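Local coordinates for protein diguanylate cyclase (Pseudomonas aeruginosa, PDB 5M3C) that joins a GGDEF domain of the diguanylate cyclase family to an EAL domain in one chain, holding guanosine-5'-triphosphate and calcium in the first and calcium in the second, at residues S124-D135 / A153-Y164; I350-I358 / A369-L377. One frame throughout, in Å; residues are numbered along the deposited sequence.

Contact 1: residues S124-D135 / A153-Y164; sequences SASVGIALFPKD and AKSRGRSRIEYY. With GTP (guanosine-5'-triphosphate), chain I.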
loop_
_atom_site.group_PDB
_atom_site.type_symbol
_atom_site.label_atom_id
_atom_site.label_comp_id
_atom_site.label_asym_id
_atom_site.label_seq_id
_atom_site.Cartn_x
_atom_site.Cartn_y
_atom_site.Cartn_z
ATOM N N SER B 124 -10.798 12.175 18.343
ATOM C CA SER B 124 -11.562 10.943 18.217
ATOM C C SER B 124 -11.730 10.299 19.585
ATOM O O SER B 124 -11.186 10.786 20.577
ATOM C CB SER B 124 -10.844 9.987 17.267
ATOM O OG SER B 124 -11.520 8.749 17.183
ATOM N N ALA B 125 -12.480 9.203 19.643
ATOM C CA ALA B 125 -12.719 8.516 20.907
ATOM C C ALA B 125 -13.097 7.058 20.695
ATOM O O ALA B 125 -13.627 6.688 19.649
ATOM C CB ALA B 125 -13.807 9.230 21.692
ATOM N N SER B 126 -12.813 6.234 21.698
ATOM C CA SER B 126 -13.221 4.835 21.690
ATOM C C SER B 126 -14.347 4.640 22.700
ATOM O O SER B 126 -14.381 5.300 23.738
ATOM C CB SER B 126 -12.038 3.934 22.031
ATOM O OG SER B 126 -10.934 4.221 21.192
ATOM N N VAL B 127 -15.274 3.738 22.401
ATOM C CA VAL B 127 -16.461 3.598 23.231
ATOM C C VAL B 127 -16.727 2.154 23.626
ATOM O O VAL B 127 -16.780 1.259 22.778
ATOM C CB VAL B 127 -17.708 4.144 22.513
ATOM C CG1 VAL B 127 -18.903 4.142 23.452
ATOM C CG2 VAL B 127 -17.446 5.546 21.984
ATOM N N GLY B 128 -16.901 1.938 24.926
ATOM C CA GLY B 128 -17.265 0.624 25.440
ATOM C C GLY B 128 -18.682 0.669 25.961
ATOM O O GLY B 128 -19.091 1.666 26.549
ATOM N N ILE B 129 -19.440 -0.401 25.743
ATOM C CA ILE B 129 -20.833 -0.442 26.189
ATOM C C ILE B 129 -21.077 -1.566 27.188
ATOM O O ILE B 129 -20.667 -2.703 26.964
ATOM C CB ILE B 129 -21.804 -0.641 25.009
ATOM C CG1 ILE B 129 -21.494 0.342 23.882
ATOM C CG2 ILE B 129 -23.243 -0.463 25.474
ATOM C CD1 ILE B 129 -22.360 0.149 22.655
ATOM N N ALA B 130 -21.754 -1.242 28.287
ATOM C CA ALA B 130 -22.182 -2.257 29.244
ATOM C C ALA B 130 -23.679 -2.138 29.473
ATOM O O ALA B 130 -24.165 -1.077 29.844
ATOM C CB ALA B 130 -21.434 -2.103 30.557
ATOM N N LEU B 131 -24.408 -3.226 29.248
ATOM C CA LEU B 131 -25.858 -3.229 29.414
ATOM C C LEU B 131 -26.244 -3.778 30.779
ATOM O O LEU B 131 -25.572 -4.660 31.308
ATOM C CB LEU B 131 -26.512 -4.081 28.325
ATOM C CG LEU B 131 -26.472 -3.523 26.901
ATOM C CD1 LEU B 131 -26.719 -4.628 25.887
ATOM C CD2 LEU B 131 -27.487 -2.404 26.733
ATOM N N PHE B 132 -27.322 -3.253 31.353
ATOM C CA PHE B 132 -27.889 -3.851 32.557
ATOM C C PHE B 132 -29.327 -4.294 32.309
ATOM O O PHE B 132 -30.076 -3.628 31.586
ATOM C CB PHE B 132 -27.791 -2.916 33.772
ATOM C CG PHE B 132 -28.430 -1.567 33.579
ATOM C CD1 PHE B 132 -27.698 -0.506 33.072
ATOM C CD2 PHE B 132 -29.746 -1.348 33.953
ATOM C CE1 PHE B 132 -28.275 0.743 32.917
ATOM C CE2 PHE B 132 -30.328 -0.103 33.799
ATOM C CZ PHE B 132 -29.592 0.945 33.283
ATOM N N PRO B 133 -29.706 -5.419 32.912
ATOM C CA PRO B 133 -28.834 -6.132 33.855
ATOM C C PRO B 133 -28.016 -7.272 33.241
ATOM O O PRO B 133 -27.477 -8.100 33.977
ATOM C CB PRO B 133 -29.821 -6.695 34.886
ATOM C CG PRO B 133 -31.122 -6.786 34.167
ATOM C CD PRO B 133 -31.134 -5.637 33.203
ATOM N N LYS B 134 -27.913 -7.315 31.916
ATOM C CA LYS B 134 -27.212 -8.414 31.252
ATOM C C LYS B 134 -25.765 -8.513 31.719
ATOM O O LYS B 134 -25.262 -9.604 31.980
ATOM C CB LYS B 134 -27.246 -8.246 29.731
ATOM C CG LYS B 134 -26.579 -9.383 28.971
ATOM C CD LYS B 134 -26.422 -9.058 27.493
ATOM N N ASP B 135 -25.104 -7.366 31.828
ATOM C CA ASP B 135 -23.679 -7.323 32.131
ATOM C C ASP B 135 -23.393 -6.900 33.568
ATOM O O ASP B 135 -22.242 -6.658 33.921
ATOM C CB ASP B 135 -22.975 -6.363 31.172
ATOM C CG ASP B 135 -23.292 -6.654 29.718
ATOM O OD1 ASP B 135 -23.510 -7.836 29.376
ATOM O OD2 ASP B 135 -23.321 -5.697 28.918
ATOM N N ALA B 153 -12.255 -1.810 22.595
ATOM C CA ALA B 153 -12.362 -0.901 21.461
ATOM C C ALA B 153 -11.018 -0.234 21.221
ATOM O O ALA B 153 -10.650 0.064 20.085
ATOM C CB ALA B 153 -13.429 0.151 21.723
ATOM N N LYS B 154 -10.291 -0.003 22.307
ATOM C CA LYS B 154 -8.974 0.616 22.245
ATOM C C LYS B 154 -7.976 -0.309 21.552
ATOM O O LYS B 154 -7.112 0.159 20.818
ATOM C CB LYS B 154 -8.481 0.955 23.658
ATOM C CG LYS B 154 -7.816 2.316 23.793
ATOM C CD LYS B 154 -8.790 3.452 23.518
ATOM C CE LYS B 154 -8.349 4.735 24.200
ATOM N NZ LYS B 154 -9.052 5.936 23.670
ATOM N N SER B 155 -8.100 -1.616 21.782
ATOM C CA SER B 155 -7.154 -2.583 21.211
ATOM C C SER B 155 -7.520 -3.033 19.793
ATOM O O SER B 155 -6.640 -3.200 18.949
ATOM C CB SER B 155 -7.019 -3.809 22.120
ATOM O OG SER B 155 -8.138 -4.672 22.000
ATOM N N ARG B 156 -8.811 -3.236 19.536
ATOM C CA ARG B 156 -9.282 -3.684 18.220
ATOM C C ARG B 156 -9.200 -2.574 17.175
ATOM O O ARG B 156 -9.648 -2.740 16.040
ATOM C CB ARG B 156 -10.725 -4.187 18.307
ATOM C CG ARG B 156 -10.864 -5.597 18.856
ATOM C CD ARG B 156 -12.321 -6.036 18.901
ATOM N NE ARG B 156 -13.029 -5.740 17.656
ATOM C CZ ARG B 156 -12.938 -6.467 16.546
ATOM N NH1 ARG B 156 -12.162 -7.543 16.508
ATOM N NH2 ARG B 156 -13.623 -6.114 15.467
ATOM N N GLY B 157 -8.633 -1.440 17.568
ATOM C CA GLY B 157 -8.510 -0.289 16.688
ATOM C C GLY B 157 -8.787 0.964 17.487
ATOM O O GLY B 157 -8.421 1.056 18.659
ATOM N N ARG B 158 -9.441 1.931 16.863
ATOM C CA ARG B 158 -9.877 3.126 17.573
ATOM C C ARG B 158 -11.048 3.756 16.843
ATOM O O ARG B 158 -11.512 3.227 15.834
ATOM C CB ARG B 158 -8.723 4.120 17.723
ATOM C CG ARG B 158 -7.959 3.979 19.032
ATOM C CD ARG B 158 -6.708 4.842 19.049
ATOM N NE ARG B 158 -6.014 4.800 20.337
ATOM C CZ ARG B 158 -5.219 3.810 20.737
ATOM N NH1 ARG B 158 -5.012 2.755 19.961
ATOM N NH2 ARG B 158 -4.632 3.871 21.921
ATOM N N SER B 159 -11.535 4.878 17.360
ATOM C CA SER B 159 -12.675 5.549 16.759
ATOM C C SER B 159 -13.766 4.519 16.475
ATOM O O SER B 159 -14.451 4.589 15.454
ATOM C CB SER B 159 -12.248 6.252 15.469
ATOM O OG SER B 159 -13.272 7.104 14.987
ATOM N N ARG B 160 -13.914 3.562 17.390
ATOM C CA ARG B 160 -14.854 2.459 17.219
ATOM C C ARG B 160 -15.663 2.220 18.492
ATOM O O ARG B 160 -15.413 2.839 19.527
ATOM C CB ARG B 160 -14.104 1.177 16.835
ATOM C CG ARG B 160 -13.185 0.650 17.925
ATOM C CD ARG B 160 -12.468 -0.623 17.506
ATOM N NE ARG B 160 -13.400 -1.699 17.182
ATOM C CZ ARG B 160 -13.647 -2.136 15.951
ATOM N NH1 ARG B 160 -13.026 -1.598 14.908
ATOM N NH2 ARG B 160 -14.514 -3.119 15.758
ATOM N N ILE B 161 -16.628 1.312 18.403
ATOM C CA ILE B 161 -17.489 0.964 19.526
ATOM C C ILE B 161 -17.381 -0.529 19.812
ATOM O O ILE B 161 -17.262 -1.331 18.889
ATOM C CB ILE B 161 -18.956 1.330 19.224
ATOM C CG1 ILE B 161 -19.100 2.849 19.129
ATOM C CG2 ILE B 161 -19.886 0.783 20.293
ATOM C CD1 ILE B 161 -20.457 3.320 18.647
ATOM N N GLU B 162 -17.410 -0.903 21.089
ATOM C CA GLU B 162 -17.380 -2.317 21.453
ATOM C C GLU B 162 -18.322 -2.645 22.603
ATOM O O GLU B 162 -18.480 -1.863 23.541
ATOM C CB GLU B 162 -15.961 -2.747 21.817
ATOM C CG GLU B 162 -15.002 -2.789 20.637
ATOM C CD GLU B 162 -15.341 -3.878 19.635
ATOM O OE1 GLU B 162 -15.743 -4.984 20.061
ATOM O OE2 GLU B 162 -15.196 -3.631 18.421
ATOM N N TYR B 163 -18.949 -3.813 22.515
ATOM C CA TYR B 163 -19.809 -4.307 23.584
ATOM C C TYR B 163 -19.016 -5.167 24.553
ATOM O O TYR B 163 -17.968 -5.712 24.206
ATOM C CB TYR B 163 -20.978 -5.112 23.013
ATOM C CG TYR B 163 -22.104 -4.249 22.508
ATOM C CD1 TYR B 163 -22.121 -3.797 21.197
ATOM C CD2 TYR B 163 -23.144 -3.870 23.347
ATOM C CE1 TYR B 163 -23.146 -2.998 20.730
ATOM C CE2 TYR B 163 -24.175 -3.071 22.888
ATOM C CZ TYR B 163 -24.170 -2.639 21.579
ATOM O OH TYR B 163 -25.189 -1.843 21.107
ATOM N N TYR B 164 -19.526 -5.285 25.772
ATOM C CA TYR B 164 -18.873 -6.085 26.791
ATOM C C TYR B 164 -19.010 -7.565 26.465
ATOM O O TYR B 164 -19.984 -7.982 25.843
ATOM C CB TYR B 164 -19.474 -5.796 28.168
ATOM C CG TYR B 164 -18.916 -6.680 29.259
ATOM C CD1 TYR B 164 -17.599 -6.543 29.681
ATOM C CD2 TYR B 164 -19.700 -7.653 29.864
ATOM C CE1 TYR B 164 -17.079 -7.351 30.674
ATOM C CE2 TYR B 164 -19.189 -8.466 30.860
ATOM C CZ TYR B 164 -17.877 -8.310 31.260
ATOM O OH TYR B 164 -17.358 -9.114 32.250
HETATM P PG GTP I . -5.155 6.375 24.229
HETATM O O1G GTP I . -4.273 5.164 24.418
HETATM O O2G GTP I . -5.919 6.400 22.929
HETATM O O3G GTP I . -5.999 6.721 25.433
HETATM O O3B GTP I . -4.145 7.617 24.048
HETATM P PB GTP I . -4.068 8.810 25.127
HETATM O O1B GTP I . -2.835 9.634 24.838
HETATM O O2B GTP I . -5.414 9.493 25.194
HETATM O O3A GTP I . -3.806 7.969 26.477
HETATM P PA GTP I . -4.265 8.486 27.931
HETATM O O1A GTP I . -3.314 7.919 28.957
HETATM O O2A GTP I . -5.754 8.273 28.084
HETATM O "O5'" GTP I . -3.995 10.060 27.833
HETATM C "C5'" GTP I . -4.862 10.946 28.520
HETATM C "C4'" GTP I . -4.418 12.358 28.200
HETATM O "O4'" GTP I . -5.448 13.277 28.565
HETATM C "C3'" GTP I . -3.160 12.730 28.978
HETATM O "O3'" GTP I . -2.115 13.135 28.089
HETATM C "C2'" GTP I . -3.584 13.875 29.873
HETATM O "O2'" GTP I . -2.579 14.886 29.971
HETATM C "C1'" GTP I . -4.834 14.400 29.193
HETATM N N9 GTP I . -5.726 15.040 30.176
HETATM C C8 GTP I . -6.346 14.442 31.208
HETATM N N7 GTP I . -7.080 15.351 31.901
HETATM C C5 GTP I . -6.926 16.546 31.303
HETATM C C6 GTP I . -7.416 17.924 31.514
HETATM O O6 GTP I . -8.185 18.182 32.462
HETATM N N1 GTP I . -7.017 18.879 30.662
HETATM C C2 GTP I . -6.191 18.619 29.630
HETATM N N2 GTP I . -5.827 19.633 28.807
HETATM N N3 GTP I . -5.703 17.381 29.379
HETATM C C4 GTP I . -6.031 16.332 30.166
#
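Val127, Gly128 and Ile129 pair in parallel with Ile161, Glu162 and Tyr163, and the backbone bonds run in alternation: Val127 N to Arg160 O, Glu162 N to Val127 O at 2.8 Å, then Ile129 N to Glu162 O. A weak fourth, Tyr164 N to Ile129 O, ends the series. The tightly packed part lies on the sheet face that carries Val127, Ile129, Ile161 and Tyr163. Here Ile129 turns CG1 anti to its carbonyl carbon (chi1 -49°), and the extended branch brings CD1 over one face of the Tyr163 ring, 3.7 Å from the ring centroid, a CH-pi contact. The same methyl meets Ile161 CG2 at 3.5 Å, while Ile161 CG1 lies against Val127 CB.

The other face is more polar and more open to solvent: Gly128 has no side chain there, and the partly exposed Glu162 leads away from strand 124-132. Glu162 OE2 collects three donors: Arg160 grips it side-on through NE and NH2 (2.8 Å from NH2), with OE2 in the guanidinium plane, whereas Arg156 NE comes from above the carboxylate plane. At the far end the Asp135 carboxylate passes the Tyr164 ring, their planes 60° apart, and OD2 accepts from Leu131 N.

Toward the ligand, Arg158 presents its guanidinium edge to the gamma-phosphate of guanosine-5'-triphosphate, with NH2 2.8 Å from O1G and NE 3.0 Å from O2G. Lys154 NZ adds a weak bond to O2G and a salt bridge to Asp43, which also accepts from Ser126 OG. The contact closes the beta-alpha-beta unit of strand 119-132, helix 139-155 and strand 161-163; helix 96-108 covers the Ile129-Ile161 face, helix 139-155 lies on the other, and strand 35-43 flanks strand 119-132 antiparallel.

Contact 2: residues I350-I358 / A369-L377; sequences ILKIDKSFI and AITRAIIAL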
loop_
_atom_site.group_PDB
_atom_site.type_symbol
_atom_site.label_atom_id
_atom_site.label_comp_id
_atom_site.label_asym_id
_atom_site.label_seq_id
_atom_site.Cartn_x
_atom_site.Cartn_y
_atom_site.Cartn_z
ATOM N N ILE B 350 21.410 -8.562 0.940
ATOM C CA ILE B 350 20.815 -9.871 1.170
ATOM C C ILE B 350 19.330 -9.874 0.808
ATOM O O ILE B 350 18.662 -8.847 0.888
ATOM C CB ILE B 350 20.963 -10.283 2.651
ATOM C CG1 ILE B 350 22.423 -10.161 3.104
ATOM C CG2 ILE B 350 20.441 -11.695 2.878
ATOM C CD1 ILE B 350 23.374 -11.111 2.409
ATOM N N LEU B 351 18.827 -11.038 0.411
ATOM C CA LEU B 351 17.415 -11.212 0.084
ATOM C C LEU B 351 16.908 -12.459 0.806
ATOM O O LEU B 351 17.327 -13.576 0.498
ATOM C CB LEU B 351 17.243 -11.357 -1.435
ATOM C CG LEU B 351 15.846 -11.478 -2.067
ATOM C CD1 LEU B 351 15.066 -12.670 -1.528
ATOM C CD2 LEU B 351 15.052 -10.199 -1.881
ATOM N N LYS B 352 16.008 -12.275 1.769
ATOM C CA LYS B 352 15.532 -13.402 2.567
ATOM C C LYS B 352 14.172 -13.925 2.099
ATOM O O LYS B 352 13.155 -13.231 2.192
ATOM C CB LYS B 352 15.473 -13.011 4.043
ATOM C CG LYS B 352 16.740 -12.332 4.541
ATOM C CD LYS B 352 16.893 -12.453 6.048
ATOM C CE LYS B 352 17.261 -13.872 6.455
ATOM N NZ LYS B 352 17.560 -13.983 7.909
ATOM N N ILE B 353 14.165 -15.162 1.608
ATOM C CA ILE B 353 12.946 -15.785 1.099
ATOM C C ILE B 353 12.021 -16.159 2.252
ATOM O O ILE B 353 12.424 -16.875 3.165
ATOM C CB ILE B 353 13.251 -17.058 0.288
ATOM C CG1 ILE B 353 14.325 -16.775 -0.767
ATOM C CG2 ILE B 353 11.979 -17.586 -0.363
ATOM C CD1 ILE B 353 14.701 -17.980 -1.603
ATOM N N ASP B 354 10.781 -15.679 2.196
ATOM C CA ASP B 354 9.802 -15.917 3.258
ATOM C C ASP B 354 9.642 -17.404 3.579
ATOM O O ASP B 354 9.792 -18.260 2.707
ATOM C CB ASP B 354 8.445 -15.330 2.864
ATOM C CG ASP B 354 7.473 -15.267 4.030
ATOM O OD1 ASP B 354 7.759 -14.543 5.007
ATOM O OD2 ASP B 354 6.420 -15.934 3.964
ATOM N N LYS B 355 9.320 -17.694 4.835
ATOM C CA LYS B 355 9.210 -19.069 5.320
ATOM C C LYS B 355 8.043 -19.829 4.691
ATOM O O LYS B 355 8.013 -21.060 4.724
ATOM C CB LYS B 355 9.063 -19.077 6.845
ATOM N N SER B 356 7.088 -19.104 4.123
ATOM C CA SER B 356 5.897 -19.729 3.554
ATOM C C SER B 356 6.209 -20.528 2.284
ATOM O O SER B 356 5.622 -21.585 2.047
ATOM C CB SER B 356 4.830 -18.671 3.259
ATOM O OG SER B 356 5.281 -17.737 2.293
ATOM N N PHE B 357 7.133 -20.020 1.474
ATOM C CA PHE B 357 7.472 -20.659 0.204
ATOM C C PHE B 357 8.431 -21.827 0.382
ATOM O O PHE B 357 8.446 -22.755 -0.421
ATOM C CB PHE B 357 8.096 -19.646 -0.755
ATOM C CG PHE B 357 7.257 -18.422 -0.971
ATOM C CD1 PHE B 357 5.994 -18.525 -1.533
ATOM C CD2 PHE B 357 7.730 -17.170 -0.617
ATOM C CE1 PHE B 357 5.216 -17.402 -1.734
ATOM C CE2 PHE B 357 6.959 -16.042 -0.816
ATOM C CZ PHE B 357 5.699 -16.158 -1.375
ATOM N N ILE B 358 9.242 -21.772 1.431
ATOM C CA ILE B 358 10.264 -22.786 1.654
ATOM C C ILE B 358 9.745 -23.964 2.477
ATOM O O ILE B 358 10.306 -25.057 2.425
ATOM C CB ILE B 358 11.503 -22.168 2.325
ATOM C CG1 ILE B 358 12.274 -21.342 1.296
ATOM C CG2 ILE B 358 12.407 -23.247 2.901
ATOM C CD1 ILE B 358 13.239 -20.357 1.909
ATOM N N ALA B 369 7.832 -22.930 -7.693
ATOM C CA ALA B 369 7.917 -21.939 -8.766
ATOM C C ALA B 369 8.355 -20.581 -8.232
ATOM O O ALA B 369 9.236 -19.931 -8.798
ATOM C CB ALA B 369 6.573 -21.815 -9.469
ATOM N N ILE B 370 7.730 -20.162 -7.138
ATOM C CA ILE B 370 8.038 -18.881 -6.516
ATOM C C ILE B 370 9.454 -18.853 -5.960
ATOM O O ILE B 370 10.173 -17.881 -6.151
ATOM C CB ILE B 370 7.061 -18.566 -5.370
ATOM C CG1 ILE B 370 5.620 -18.565 -5.884
ATOM C CG2 ILE B 370 7.404 -17.228 -4.735
ATOM C CD1 ILE B 370 5.416 -17.742 -7.138
ATOM N N THR B 371 9.849 -19.911 -5.261
ATOM C CA THR B 371 11.194 -19.985 -4.704
ATOM C C THR B 371 12.218 -19.958 -5.833
ATOM O O THR B 371 13.259 -19.311 -5.730
ATOM C CB THR B 371 11.392 -21.257 -3.856
ATOM O OG1 THR B 371 10.422 -21.288 -2.800
ATOM C CG2 THR B 371 12.790 -21.292 -3.258
ATOM N N ARG B 372 11.905 -20.660 -6.916
ATOM C CA ARG B 372 12.782 -20.714 -8.079
ATOM C C ARG B 372 12.837 -19.336 -8.744
ATOM O O ARG B 372 13.874 -18.921 -9.259
ATOM C CB ARG B 372 12.268 -21.772 -9.059
ATOM C CG ARG B 372 13.344 -22.553 -9.799
ATOM C CD ARG B 372 12.886 -23.986 -10.047
ATOM N NE ARG B 372 11.449 -24.065 -10.314
ATOM C CZ ARG B 372 10.701 -25.147 -10.111
ATOM N NH1 ARG B 372 11.241 -26.263 -9.634
ATOM N NH2 ARG B 372 9.402 -25.112 -10.380
ATOM N N ALA B 373 11.713 -18.626 -8.713
ATOM C CA ALA B 373 11.635 -17.279 -9.269
ATOM C C ALA B 373 12.446 -16.282 -8.447
ATOM O O ALA B 373 13.225 -15.502 -8.993
ATOM C CB ALA B 373 10.185 -16.832 -9.345
ATOM N N ILE B 374 12.255 -16.313 -7.135
ATOM C CA ILE B 374 12.942 -15.401 -6.229
ATOM C C ILE B 374 14.458 -15.535 -6.331
ATOM O O ILE B 374 15.174 -14.537 -6.291
ATOM C CB ILE B 374 12.526 -15.649 -4.768
ATOM C CG1 ILE B 374 11.043 -15.333 -4.578
ATOM C CG2 ILE B 374 13.360 -14.798 -3.826
ATOM C CD1 ILE B 374 10.519 -15.687 -3.204
ATOM N N ILE B 375 14.944 -16.766 -6.450
ATOM C CA ILE B 375 16.378 -17.005 -6.585
ATOM C C ILE B 375 16.887 -16.349 -7.863
ATOM O O ILE B 375 17.865 -15.596 -7.841
ATOM C CB ILE B 375 16.708 -18.513 -6.602
ATOM C CG1 ILE B 375 16.417 -19.133 -5.230
ATOM C CG2 ILE B 375 18.168 -18.736 -6.980
ATOM C CD1 ILE B 375 16.368 -20.646 -5.233
ATOM N N ALA B 376 16.208 -16.631 -8.972
ATOM C CA ALA B 376 16.559 -16.047 -10.262
ATOM C C ALA B 376 16.516 -14.522 -10.188
ATOM O O ALA B 376 17.343 -13.832 -10.789
ATOM C CB ALA B 376 15.613 -16.551 -11.345
ATOM N N LEU B 377 15.546 -14.004 -9.440
ATOM C CA LEU B 377 15.383 -12.565 -9.265
ATOM C C LEU B 377 16.562 -11.983 -8.493
ATOM O O LEU B 377 17.201 -11.035 -8.941
ATOM C CB LEU B 377 14.079 -12.268 -8.522
ATOM C CG LEU B 377 13.444 -10.901 -8.788
ATOM C CD1 LEU B 377 12.167 -10.745 -7.979
ATOM C CD2 LEU B 377 14.410 -9.769 -8.480
#
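Phe357 meets Ile370 face-on: the CG2 methyl sits over the centre of the ring, 3.7 Å from the centroid and 10° off the normal, a CH-pi contact. Ser356 OG lies over the centre of the opposite face. Ile370 can offer this methyl because CG2 stands anti to its backbone N, while CG1, anti to the carbonyl carbon, carries the rest of the side chain away from segment 350-358.

One helical turn on, Ile374 reaches in with both branches. Its CG2 meets Leu351 CD1 at 3.6 Å, the two side chains crossing near a right angle. Ile374 CD1 lies 3.7 Å from Ile353 CG2. The Phe357 side chain stands nearly perpendicular to that of Ile374, with Phe357 CD2 4.1 Å from Ile374 CD1. Ile353 CD1 touches both Thr371 CG2 and Ile375 CG1, each 4.2 Å away. Strand 350-353 and helix 369-377 run antiparallel, their axes 9.8 Å apart, as expected in a beta/alpha barrel such as the EAL domain.

Thr371 OG1 lies 3.5 Å from Phe357 CB, but its hydroxyl is bonded to Asp367 O within its own helix. Asp354, the N-cap of the short, weakly bonded helix 355-358, likewise spends OD2 on Ser356 N and OG. The segments thus meet almost wholly through buried hydrocarbon and one aromatic face, without a mutual hydrogen bond, so burial of apolar surface probably supplies most of the hold.

In the fold
Along the chain the two contacts come in series, contact 1 closing in the GGDEF domain before contact 2 opens in the EAL domain. They lie on opposite sides of the chain's centre, with centres about 43 Å apart and nearest atoms about 23 Å apart, and share no sheet: strands 119-132 and 161-163 belong to the mixed sheet of the GGDEF domain, strand 350-353 to the sheet of the EAL barrel. Helix 168-187 comes between the two sheets in sequence. Contact 1 borders the nucleotide and its calcium ion, whereas at contact 2 helix 365-380 also packs on the second subunit. Each contact thus lies within a single domain, contact 1 beside the nucleotide pocket and contact 2 beside the interface with the second subunit.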